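Local atomic coordinates of pullulanase (Bacillus acidopullulyticus, PDB entry 2WAN), a protein that hydrolyses alpha-1,6-glucosidic linkages in pullulan and related starch-derived polysaccharides, acting as a debranching enzyme. Residues Val339-Tyr344 with Tyr378-Thr383. Sequence-based numbering, arbitrary orientation.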
ATOM      1  N   VAL A 339       7.521 -23.764  22.945  1.00 17.74           N
ATOM      2  CA  VAL A 339       8.025 -23.760  21.563  1.00 16.32           C
ATOM      3  C   VAL A 339       9.211 -24.716  21.452  1.00 16.15           C
ATOM      4  O   VAL A 339      10.157 -24.633  22.237  1.00 18.45           O
ATOM      5  CB  VAL A 339       8.445 -22.346  21.065  1.00 15.16           C
ATOM      6  CG1 VAL A 339       8.872 -22.410  19.592  1.00 15.01           C
ATOM      7  CG2 VAL A 339       7.315 -21.329  21.222  1.00 16.75           C
ATOM      8  N   GLN A 340       9.139 -25.633  20.494  1.00 16.95           N
ATOM      9  CA  GLN A 340      10.263 -26.510  20.197  1.00 17.03           C
ATOM     10  C   GLN A 340      10.791 -26.257  18.784  1.00 16.91           C
ATOM     11  O   GLN A 340      10.031 -25.866  17.885  1.00 17.80           O
ATOM     12  CB  GLN A 340       9.837 -27.965  20.338  1.00 18.08           C
ATOM     13  CG  GLN A 340       9.369 -28.291  21.750  1.00 21.28           C
ATOM     14  CD  GLN A 340       9.390 -29.778  22.025  1.00 31.64           C
ATOM     15  OE1 GLN A 340       8.346 -30.420  22.076  1.00 34.26           O
ATOM     16  NE2 GLN A 340      10.586 -30.332  22.189  1.00 36.90           N
ATOM     17  N   LEU A 341      12.092 -26.482  18.616  1.00 17.18           N
ATOM     18  CA  LEU A 341      12.747 -26.462  17.303  1.00 14.26           C
ATOM     19  C   LEU A 341      12.785 -27.876  16.726  1.00 15.60           C
ATOM     20  O   LEU A 341      13.284 -28.804  17.385  1.00 16.67           O
ATOM     21  CB  LEU A 341      14.176 -25.903  17.445  1.00 13.97           C
ATOM     22  CG  LEU A 341      15.070 -25.862  16.196  1.00 13.10           C
ATOM     23  CD1 LEU A 341      14.537 -24.815  15.198  1.00 14.01           C
ATOM     24  CD2 LEU A 341      16.511 -25.545  16.582  1.00 14.24           C
ATOM     25  N   LEU A 342      12.282 -28.033  15.498  1.00 15.37           N
ATOM     26  CA  LEU A 342      12.344 -29.305  14.782  1.00 12.66           C
ATOM     27  C   LEU A 342      13.379 -29.165  13.678  1.00 14.95           C
ATOM     28  O   LEU A 342      13.247 -28.302  12.805  1.00 13.06           O
ATOM     29  CB  LEU A 342      10.979 -29.702  14.188  1.00 12.65           C
ATOM     30  CG  LEU A 342       9.773 -29.685  15.146  1.00 15.91           C
ATOM     31  CD1 LEU A 342       8.493 -30.159  14.443  1.00 13.55           C
ATOM     32  CD2 LEU A 342      10.063 -30.562  16.336  1.00 17.94           C
ATOM     33  N   LEU A 343      14.424 -29.984  13.763  1.00 13.63           N
ATOM     34  CA  LEU A 343      15.535 -29.982  12.803  1.00 12.46           C
ATOM     35  C   LEU A 343      15.486 -31.222  11.932  1.00 14.19           C
ATOM     36  O   LEU A 343      15.283 -32.328  12.446  1.00 15.13           O
ATOM     37  CB  LEU A 343      16.888 -29.940  13.545  1.00 14.22           C
ATOM     38  CG  LEU A 343      17.294 -28.599  14.154  1.00 15.26           C
ATOM     39  CD1 LEU A 343      18.604 -28.744  14.930  1.00 15.25           C
ATOM     40  CD2 LEU A 343      17.432 -27.488  13.100  1.00 17.25           C
ATOM     41  N   TYR A 344      15.693 -31.032  10.625  1.00 12.69           N
ATOM     42  CA  TYR A 344      15.661 -32.103   9.628  1.00 13.73           C
ATOM     43  C   TYR A 344      16.945 -32.058   8.788  1.00 15.47           C
ATOM     44  O   TYR A 344      17.296 -31.017   8.210  1.00 15.03           O
ATOM     45  CB  TYR A 344      14.461 -31.954   8.685  1.00 12.71           C
ATOM     46  CG  TYR A 344      13.095 -31.835   9.367  1.00 14.57           C
ATOM     47  CD1 TYR A 344      12.236 -32.929   9.439  1.00 13.18           C
ATOM     48  CD2 TYR A 344      12.668 -30.614   9.913  1.00 15.28           C
ATOM     49  CE1 TYR A 344      10.962 -32.813  10.045  1.00 15.69           C
ATOM     50  CE2 TYR A 344      11.411 -30.493  10.532  1.00 14.37           C
ATOM     51  CZ  TYR A 344      10.575 -31.597  10.597  1.00 17.86           C
ATOM     52  OH  TYR A 344       9.344 -31.466  11.206  1.00 17.65           O
ATOM     53  N   TYR A 378      14.216 -26.754   8.919  1.00 12.39           N
ATOM     54  CA  TYR A 378      13.634 -26.643  10.251  1.00 10.88           C
ATOM     55  C   TYR A 378      12.213 -26.107  10.262  1.00 14.09           C
ATOM     56  O   TYR A 378      11.724 -25.510   9.284  1.00 13.55           O
ATOM     57  CB  TYR A 378      14.500 -25.773  11.175  1.00 13.48           C
ATOM     58  CG  TYR A 378      14.459 -24.250  10.955  1.00 10.59           C
ATOM     59  CD1 TYR A 378      15.038 -23.668   9.824  1.00 10.93           C
ATOM     60  CD2 TYR A 378      13.872 -23.402  11.911  1.00 13.74           C
ATOM     61  CE1 TYR A 378      15.027 -22.283   9.638  1.00 14.43           C
ATOM     62  CE2 TYR A 378      13.857 -22.003  11.739  1.00 13.41           C
ATOM     63  CZ  TYR A 378      14.446 -21.460  10.603  1.00 15.26           C
ATOM     64  OH  TYR A 378      14.476 -20.111  10.417  1.00 14.21           O
ATOM     65  N   LEU A 379      11.553 -26.380  11.379  1.00 13.06           N
ATOM     66  CA  LEU A 379      10.229 -25.846  11.679  1.00 13.44           C
ATOM     67  C   LEU A 379      10.200 -25.486  13.147  1.00 14.47           C
ATOM     68  O   LEU A 379      10.994 -26.032  13.951  1.00 15.14           O
ATOM     69  CB  LEU A 379       9.150 -26.901  11.437  1.00 12.88           C
ATOM     70  CG  LEU A 379       8.800 -27.263   9.991  1.00 13.69           C
ATOM     71  CD1 LEU A 379       7.915 -28.501   9.931  1.00 14.73           C
ATOM     72  CD2 LEU A 379       8.136 -26.064   9.287  1.00 12.05           C
ATOM     73  N   TYR A 380       9.296 -24.569  13.503  1.00 13.05           N
ATOM     74  CA  TYR A 380       8.919 -24.361  14.918  1.00 12.69           C
ATOM     75  C   TYR A 380       7.659 -25.139  15.251  1.00 16.31           C
ATOM     76  O   TYR A 380       6.704 -25.155  14.481  1.00 14.75           O
ATOM     77  CB  TYR A 380       8.706 -22.868  15.247  1.00 12.35           C
ATOM     78  CG  TYR A 380       9.935 -22.006  15.034  1.00 14.44           C
ATOM     79  CD1 TYR A 380      11.151 -22.312  15.663  1.00 15.44           C
ATOM     80  CD2 TYR A 380       9.876 -20.860  14.231  1.00 13.36           C
ATOM     81  CE1 TYR A 380      12.281 -21.514  15.473  1.00 16.98           C
ATOM     82  CE2 TYR A 380      10.991 -20.044  14.060  1.00 11.19           C
ATOM     83  CZ  TYR A 380      12.193 -20.389  14.665  1.00 15.47           C
ATOM     84  OH  TYR A 380      13.302 -19.603  14.483  1.00 14.69           O
ATOM     85  N   GLN A 381       7.668 -25.784  16.414  1.00 15.87           N
ATOM     86  CA  GLN A 381       6.490 -26.461  16.918  1.00 16.83           C
ATOM     87  C   GLN A 381       5.964 -25.643  18.097  1.00 16.45           C
ATOM     88  O   GLN A 381       6.642 -25.481  19.118  1.00 17.31           O
ATOM     89  CB  GLN A 381       6.834 -27.895  17.308  1.00 18.18           C
ATOM     90  CG  GLN A 381       5.609 -28.709  17.756  1.00 20.88           C
ATOM     91  CD  GLN A 381       5.966 -30.148  18.080  1.00 27.22           C
ATOM     92  OE1 GLN A 381       5.678 -31.055  17.309  1.00 31.83           O
ATOM     93  NE2 GLN A 381       6.620 -30.353  19.211  1.00 34.07           N
ATOM     94  N   VAL A 382       4.777 -25.076  17.916  1.00 16.16           N
ATOM     95  CA  VAL A 382       4.270 -24.057  18.827  1.00 16.56           C
ATOM     96  C   VAL A 382       2.994 -24.539  19.488  1.00 14.84           C
ATOM     97  O   VAL A 382       2.021 -24.874  18.803  1.00 15.68           O
ATOM     98  CB  VAL A 382       3.969 -22.717  18.082  1.00 17.78           C
ATOM     99  CG1 VAL A 382       3.508 -21.655  19.060  1.00 14.73           C
ATOM    100  CG2 VAL A 382       5.206 -22.223  17.313  1.00 19.02           C
ATOM    101  N   THR A 383       3.014 -24.571  20.822  1.00 18.55           N
ATOM    102  CA  THR A 383       1.842 -24.916  21.614  1.00 19.82           C
ATOM    103  C   THR A 383       1.210 -23.636  22.151  1.00 20.11           C
ATOM    104  O   THR A 383       1.841 -22.895  22.911  1.00 19.48           O
ATOM    105  CB  THR A 383       2.199 -25.878  22.780  1.00 18.79           C
ATOM    106  OG1 THR A 383       2.807 -27.066  22.242  1.00 19.93           O
ATOM    107  CG2 THR A 383       0.933 -26.250  23.566  1.00 20.62           C
TER
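The ring of Y344 meets strand 378-383 in two ways: CA of Y378 sits at its edge, near the ring plane and 4.1 Å from Y344 CD2, while CD1 of L379 approaches obliquely, 3.5 Å from Y344 OH. On the other face of the sheet, Y378 CD2 lies 4.3 Å above the Y380 ring plane, offset toward the rim, and Y380 CZ lies in plane at the edge of the Y378 ring. L341 CD1 reaches Y378 CD2 at 3.6 Å and Y380 CE1 at 4.0 Å, oblique to both rings. CG of L341 is anti to the backbone N (chi1 177°), and the turn at chi2 (69°) then brings CD1 to these tyrosines. Y344 also makes a cation-pi contact with R405; replacing the ring by an alanine here is likely to strip L379 CD1 of this neighbour and leave R405 without its aromatic partner. The antiparallel hydrogen-bonded pairs Q340-Q381 and L342-L379 supply four backbone bonds; Q381 N to Q340 O is almost straight, 178° at the hydrogen. Y378 CA-H adds a contact to L342 O at 3.1 Å. In this CBM48 beta-sandwich, strand 339-344 also bonds to strand 353-359, and F329, W365 and V369 pack against V339, L341 and L343. Chemically, the V339/L341/Y378/Y380 face is a buried apolar layer, whereas the other is mixed, partly exposed Q340 and Q381 lying beside L342 and L379. Both tyrosine hydroxyls bond D393 OD2, a shared acceptor likely to fix the hydroxyl ends of both rings.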